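Local coordinates for protein methylenetetrahydrofolate--tRNA-(uracil-5-)-methyltransferase TrmFO (Thermus thermophilus, PDB 3G5S) that probably forms 5-methyluridine at position 54 of tRNA, taking the one-carbon unit from methylenetetrahydrofolate and using FAD, with NADH or NADPH as reductant, at residues Tyr186-Tyr196 with Pro256-Gln264. Residues are numbered along the deposited sequence; the frame is centred on the assembly and turned at random.
Sequences YLNCPMTEEEY and PFAVVQLRQ
Strands 187-191 and 258-264 run antiparallel at 158°, with Leu187-Leu262, Cys189-Val260 and Met191-Ala258 as hydrogen-bonded pairs; the ladder weakens at its far end, where Ala258 N stands 3.4 Å from Met191 O. Pro190, which has no N-H to give, fits a non-hydrogen-bonded position opposite Val259. Side chains alternate between the faces. On one, Cys189 SG lies 3.6 Å from Leu262 CD1, and Leu187 CB sits beside Leu262 CB. On the other, Gln261 NE2 donates to Asn188 OD1 at 2.9 Å, in the planes of both amides and nearly straight; Asn188 ND2 turns to the carbonyls of Phe175 and Ala177, so this buried amide ties three strands together. Beyond the ladder, a water joins Tyr186 OH to Arg263 NH1, while Arg263 NE pairs with Glu265. Where strand 187-191 gives way to helix 193-205, whose start Thr192 and Glu195 close with a capping box, Phe257 lays one ring face under Glu193 CA (3.7 Å to the centroid), with Tyr196 CD2 at its edge. With an alanine here in place of the ring, Glu193 and Tyr196 would probably lose this packing, and a gap is likely to open beneath the helix's first turn. Apolar packing and the Asn188 amide, bonded through both OD1 and ND2, thus reinforce the backbone ladder within the antiparallel sheet, while the flat Phe257 ring couples it to the helix.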
ATOM      1  N   TYR A 186       1.534  14.345 -19.190  1.00 19.46           N
ATOM      2  CA  TYR A 186       2.728  14.106 -18.390  1.00 18.65           C
ATOM      3  C   TYR A 186       3.436  15.412 -18.070  1.00 16.94           C
ATOM      4  O   TYR A 186       3.394  16.366 -18.847  1.00 17.79           O
ATOM      5  CB  TYR A 186       3.698  13.174 -19.126  1.00 18.67           C
ATOM      6  CG  TYR A 186       3.167  11.782 -19.368  1.00 19.95           C
ATOM      7  CD1 TYR A 186       3.433  10.755 -18.473  1.00 19.41           C
ATOM      8  CD2 TYR A 186       2.398  11.496 -20.488  1.00 22.13           C
ATOM      9  CE1 TYR A 186       2.953   9.480 -18.688  1.00 20.32           C
ATOM     10  CE2 TYR A 186       1.909  10.223 -20.711  1.00 22.72           C
ATOM     11  CZ  TYR A 186       2.189   9.218 -19.807  1.00 22.28           C
ATOM     12  OH  TYR A 186       1.705   7.949 -20.020  1.00 24.50           O
ATOM     13  N   LEU A 187       4.077  15.451 -16.909  1.00 15.52           N
ATOM     14  CA  LEU A 187       5.015  16.516 -16.594  1.00 15.27           C
ATOM     15  C   LEU A 187       6.399  16.049 -17.012  1.00 14.77           C
ATOM     16  O   LEU A 187       6.806  14.932 -16.704  1.00 18.10           O
ATOM     17  CB  LEU A 187       4.991  16.842 -15.102  1.00 18.70           C
ATOM     18  CG  LEU A 187       4.025  17.940 -14.662  1.00 23.23           C
ATOM     19  CD1 LEU A 187       3.992  18.043 -13.148  1.00 25.13           C
ATOM     20  CD2 LEU A 187       4.434  19.270 -15.284  1.00 24.11           C
ATOM     21  N   ASN A 188       7.117  16.904 -17.726  1.00 12.98           N
ATOM     22  CA  ASN A 188       8.431  16.551 -18.238  1.00 13.10           C
ATOM     23  C   ASN A 188       9.487  17.445 -17.618  1.00 13.24           C
ATOM     24  O   ASN A 188       9.356  18.662 -17.650  1.00 14.80           O
ATOM     25  CB  ASN A 188       8.448  16.699 -19.757  1.00 14.31           C
ATOM     26  CG  ASN A 188       7.403  15.839 -20.426  1.00 15.18           C
ATOM     27  OD1 ASN A 188       7.605  14.641 -20.606  1.00 15.85           O
ATOM     28  ND2 ASN A 188       6.270  16.438 -20.779  1.00 16.50           N
ATOM     29  N   CYS A 189      10.520  16.836 -17.051  1.00 12.41           N
ATOM     30  CA  CYS A 189      11.626  17.558 -16.435  1.00 13.31           C
ATOM     31  C   CYS A 189      12.845  17.418 -17.335  1.00 13.40           C
ATOM     32  O   CYS A 189      13.538  16.400 -17.276  1.00 13.60           O
ATOM     33  CB  CYS A 189      11.944  16.960 -15.064  1.00 13.69           C
ATOM     34  SG  CYS A 189      10.564  16.924 -13.904  1.00 15.38           S
ATOM     35  N   PRO A 190      13.102  18.421 -18.192  1.00 13.77           N
ATOM     36  CA  PRO A 190      14.234  18.297 -19.112  1.00 14.13           C
ATOM     37  C   PRO A 190      15.587  18.491 -18.432  1.00 15.02           C
ATOM     38  O   PRO A 190      15.719  19.253 -17.465  1.00 16.78           O
ATOM     39  CB  PRO A 190      13.979  19.403 -20.135  1.00 15.03           C
ATOM     40  CG  PRO A 190      13.168  20.420 -19.410  1.00 15.88           C
ATOM     41  CD  PRO A 190      12.329  19.658 -18.418  1.00 14.60           C
HETATM   42  N   MSE A 191      16.589  17.821 -18.989  0.61 15.57           N
HETATM   43  CA  MSE A 191      17.925  17.756 -18.437  0.61 17.34           C
HETATM   44  C   MSE A 191      18.929  17.997 -19.551  0.61 16.83           C
HETATM   45  O   MSE A 191      18.707  17.570 -20.688  0.61 17.79           O
HETATM   46  CB  MSE A 191      18.148  16.360 -17.885  0.61 18.91           C
HETATM   47  CG  MSE A 191      19.087  16.309 -16.739  0.61 22.20           C
HETATM   48 SE   MSE A 191      18.907  14.592 -15.923  0.61 24.84          SE
HETATM   49  CE  MSE A 191      17.076  14.650 -15.471  0.61  8.28           C
ATOM     50  N   THR A 192      20.031  18.667 -19.229  1.00 15.98           N
ATOM     51  CA  THR A 192      21.131  18.798 -20.172  1.00 16.94           C
ATOM     52  C   THR A 192      21.977  17.535 -20.117  1.00 16.96           C
ATOM     53  O   THR A 192      21.821  16.697 -19.225  1.00 17.25           O
ATOM     54  CB  THR A 192      22.053  19.966 -19.808  1.00 17.71           C
ATOM     55  OG1 THR A 192      22.626  19.718 -18.519  1.00 18.66           O
ATOM     56  CG2 THR A 192      21.285  21.283 -19.791  1.00 18.80           C
ATOM     57  N   GLU A 193      22.894  17.411 -21.066  1.00 18.34           N
ATOM     58  CA  GLU A 193      23.836  16.303 -21.069  1.00 19.37           C
ATOM     59  C   GLU A 193      24.659  16.243 -19.777  1.00 19.87           C
ATOM     60  O   GLU A 193      24.887  15.166 -19.242  1.00 19.77           O
ATOM     61  CB  GLU A 193      24.749  16.389 -22.295  1.00 22.42           C
ATOM     62  CG  GLU A 193      25.619  15.162 -22.546  1.00 25.01           C
ATOM     63  CD  GLU A 193      26.393  15.255 -23.855  1.00 28.05           C
ATOM     64  OE1 GLU A 193      26.342  16.320 -24.508  1.00 30.44           O
ATOM     65  OE2 GLU A 193      27.057  14.268 -24.235  1.00 30.38           O
ATOM     66  N   GLU A 194      25.112  17.388 -19.270  1.00 19.88           N
ATOM     67  CA  GLU A 194      25.882  17.377 -18.026  1.00 20.81           C
ATOM     68  C   GLU A 194      25.040  16.942 -16.830  1.00 19.45           C
ATOM     69  O   GLU A 194      25.511  16.206 -15.965  1.00 20.62           O
ATOM     70  CB  GLU A 194      26.532  18.737 -17.752  1.00 23.35           C
ATOM     71  CG  GLU A 194      27.044  18.923 -16.315  1.00 25.43           C
ATOM     72  CD  GLU A 194      28.128  17.926 -15.905  1.00 28.43           C
ATOM     73  OE1 GLU A 194      28.700  17.251 -16.789  1.00 29.59           O
ATOM     74  OE2 GLU A 194      28.414  17.825 -14.689  1.00 30.25           O
ATOM     75  N   GLU A 195      23.792  17.390 -16.777  1.00 17.71           N
ATOM     76  CA  GLU A 195      22.911  16.968 -15.698  1.00 17.46           C
ATOM     77  C   GLU A 195      22.637  15.472 -15.780  1.00 17.00           C
ATOM     78  O   GLU A 195      22.600  14.780 -14.759  1.00 17.07           O
ATOM     79  CB  GLU A 195      21.610  17.765 -15.721  1.00 17.49           C
ATOM     80  CG  GLU A 195      21.815  19.210 -15.306  1.00 18.05           C
ATOM     81  CD  GLU A 195      20.614  20.097 -15.566  1.00 18.66           C
ATOM     82  OE1 GLU A 195      19.882  19.854 -16.546  1.00 17.81           O
ATOM     83  OE2 GLU A 195      20.416  21.061 -14.794  1.00 21.37           O
ATOM     84  N   TYR A 196      22.449  14.967 -16.995  1.00 16.88           N
ATOM     85  CA  TYR A 196      22.278  13.533 -17.176  1.00 16.37           C
ATOM     86  C   TYR A 196      23.516  12.766 -16.718  1.00 17.30           C
ATOM     87  O   TYR A 196      23.417  11.762 -16.022  1.00 17.60           O
ATOM     88  CB  TYR A 196      21.945  13.179 -18.625  1.00 17.10           C
ATOM     89  CG  TYR A 196      21.962  11.687 -18.844  1.00 16.32           C
ATOM     90  CD1 TYR A 196      20.935  10.888 -18.356  1.00 15.09           C
ATOM     91  CD2 TYR A 196      23.020  11.069 -19.498  1.00 16.75           C
ATOM     92  CE1 TYR A 196      20.954   9.522 -18.532  1.00 15.19           C
ATOM     93  CE2 TYR A 196      23.045   9.698 -19.680  1.00 16.19           C
ATOM     94  CZ  TYR A 196      22.007   8.931 -19.195  1.00 15.18           C
ATOM     95  OH  TYR A 196      22.009   7.568 -19.355  1.00 15.53           O
ATOM     96  N   PRO A 256      14.542  18.076 -25.893  1.00 15.74           N
ATOM     97  CA  PRO A 256      15.499  18.100 -24.782  0.57 15.81           C
ATOM     98  C   PRO A 256      16.512  16.967 -24.917  1.00 15.28           C
ATOM     99  O   PRO A 256      16.285  16.003 -25.656  1.00 15.99           O
ATOM    100  CB  PRO A 256      14.618  17.903 -23.545  0.57 16.59           C
ATOM    101  CG  PRO A 256      13.368  17.292 -24.049  0.57 15.16           C
ATOM    102  CD  PRO A 256      13.179  17.724 -25.463  0.57 15.29           C
ATOM    103  N   PHE A 257      17.638  17.094 -24.233  1.00 15.41           N
ATOM    104  CA  PHE A 257      18.619  16.019 -24.252  1.00 14.97           C
ATOM    105  C   PHE A 257      18.046  14.757 -23.596  1.00 14.37           C
ATOM    106  O   PHE A 257      18.130  13.661 -24.143  1.00 15.44           O
ATOM    107  CB  PHE A 257      19.915  16.427 -23.557  1.00 15.97           C
ATOM    108  CG  PHE A 257      20.938  15.335 -23.539  1.00 16.48           C
ATOM    109  CD1 PHE A 257      21.781  15.139 -24.624  1.00 19.07           C
ATOM    110  CD2 PHE A 257      21.024  14.467 -22.463  1.00 17.21           C
ATOM    111  CE1 PHE A 257      22.713  14.116 -24.619  1.00 19.72           C
ATOM    112  CE2 PHE A 257      21.948  13.442 -22.454  1.00 17.86           C
ATOM    113  CZ  PHE A 257      22.793  13.265 -23.534  1.00 20.00           C
ATOM    114  N   ALA A 258      17.466  14.924 -22.415  1.00 14.42           N
ATOM    115  CA  ALA A 258      16.843  13.829 -21.687  1.00 13.86           C
ATOM    116  C   ALA A 258      15.745  14.424 -20.822  1.00 13.05           C
ATOM    117  O   ALA A 258      15.735  15.634 -20.571  1.00 13.21           O
ATOM    118  CB  ALA A 258      17.870  13.120 -20.836  1.00 14.75           C
ATOM    119  N   VAL A 259      14.803  13.587 -20.396  1.00 12.32           N
ATOM    120  CA  VAL A 259      13.760  14.023 -19.483  1.00 12.94           C
ATOM    121  C   VAL A 259      13.500  12.966 -18.434  1.00 13.68           C
ATOM    122  O   VAL A 259      13.809  11.795 -18.619  1.00 16.07           O
ATOM    123  CB  VAL A 259      12.415  14.296 -20.198  1.00 14.79           C
ATOM    124  CG1 VAL A 259      12.591  15.304 -21.319  1.00 15.82           C
ATOM    125  CG2 VAL A 259      11.799  13.000 -20.701  1.00 15.78           C
ATOM    126  N   VAL A 260      12.957  13.403 -17.310  1.00 12.35           N
ATOM    127  CA  VAL A 260      12.231  12.514 -16.421  1.00 11.81           C
ATOM    128  C   VAL A 260      10.764  12.910 -16.533  1.00 11.80           C
ATOM    129  O   VAL A 260      10.415  14.090 -16.411  1.00 12.53           O
ATOM    130  CB  VAL A 260      12.715  12.633 -14.970  1.00 12.96           C
ATOM    131  CG1 VAL A 260      11.815  11.838 -14.035  1.00 14.12           C
ATOM    132  CG2 VAL A 260      14.163  12.169 -14.862  1.00 14.14           C
ATOM    133  N   GLN A 261       9.905  11.928 -16.791  1.00 11.73           N
ATOM    134  CA  GLN A 261       8.482  12.192 -16.886  1.00 11.98           C
ATOM    135  C   GLN A 261       7.790  11.843 -15.584  1.00 11.22           C
ATOM    136  O   GLN A 261       8.185  10.892 -14.907  1.00 12.46           O
ATOM    137  CB  GLN A 261       7.854  11.350 -17.987  1.00 13.16           C
ATOM    138  CG  GLN A 261       8.333  11.669 -19.366  1.00 15.20           C
ATOM    139  CD  GLN A 261       7.435  11.057 -20.398  1.00 15.74           C
ATOM    140  OE1 GLN A 261       7.275   9.835 -20.449  1.00 16.74           O
ATOM    141  NE2 GLN A 261       6.816  11.898 -21.215  1.00 16.72           N
ATOM    142  N   LEU A 262       6.747  12.596 -15.253  1.00 11.28           N
ATOM    143  CA  LEU A 262       5.905  12.278 -14.110  1.00 11.65           C
ATOM    144  C   LEU A 262       4.468  12.142 -14.561  1.00 10.98           C
ATOM    145  O   LEU A 262       4.019  12.854 -15.461  1.00 12.28           O
ATOM    146  CB  LEU A 262       6.007  13.342 -13.020  1.00 13.17           C
ATOM    147  CG  LEU A 262       7.366  13.390 -12.314  1.00 16.56           C
ATOM    148  CD1 LEU A 262       8.281  14.346 -13.027  1.00 18.58           C
ATOM    149  CD2 LEU A 262       7.196  13.792 -10.861  1.00 17.23           C
ATOM    150  N   ARG A 263       3.749  11.215 -13.942  1.00 11.49           N
ATOM    151  CA  ARG A 263       2.345  11.020 -14.278  1.00 13.02           C
ATOM    152  C   ARG A 263       1.479  11.071 -13.033  1.00 11.51           C
ATOM    153  O   ARG A 263       1.905  10.701 -11.940  1.00 11.85           O
ATOM    154  CB  ARG A 263       2.124   9.706 -15.022  1.00 16.18           C
ATOM    155  CG  ARG A 263       2.117   8.484 -14.153  1.00 18.43           C
ATOM    156  CD  ARG A 263       1.601   7.270 -14.917  1.00 18.64           C
ATOM    157  NE  ARG A 263       1.073   6.309 -13.968  1.00 18.69           N
ATOM    158  CZ  ARG A 263       0.488   5.157 -14.276  1.00 18.09           C
ATOM    159  NH1 ARG A 263       0.347   4.770 -15.540  1.00 18.56           N
ATOM    160  NH2 ARG A 263       0.044   4.392 -13.292  1.00 17.99           N
ATOM    161  N   GLN A 264       0.247  11.525 -13.211  1.00 11.93           N
ATOM    162  CA  GLN A 264      -0.696  11.632 -12.114  1.00 11.74           C
ATOM    163  C   GLN A 264      -1.203  10.249 -11.689  1.00 11.17           C
ATOM    164  O   GLN A 264      -1.641   9.457 -12.528  1.00 12.37           O
ATOM    165  CB  GLN A 264      -1.857  12.527 -12.535  1.00 12.64           C
ATOM    166  CG  GLN A 264      -2.876  12.748 -11.447  1.00 13.56           C
ATOM    167  CD  GLN A 264      -3.972  13.711 -11.846  1.00 15.17           C
ATOM    168  OE1 GLN A 264      -5.072  13.673 -11.290  1.00 17.17           O
ATOM    169  NE2 GLN A 264      -3.689  14.575 -12.813  1.00 16.61           N
TER
HETATM  170  O   HOH W   1       2.357   5.702 -17.983  1.00 31.18           O
HETATM  171  O   HOH W   2      18.207  19.557 -22.812  1.00 21.56           O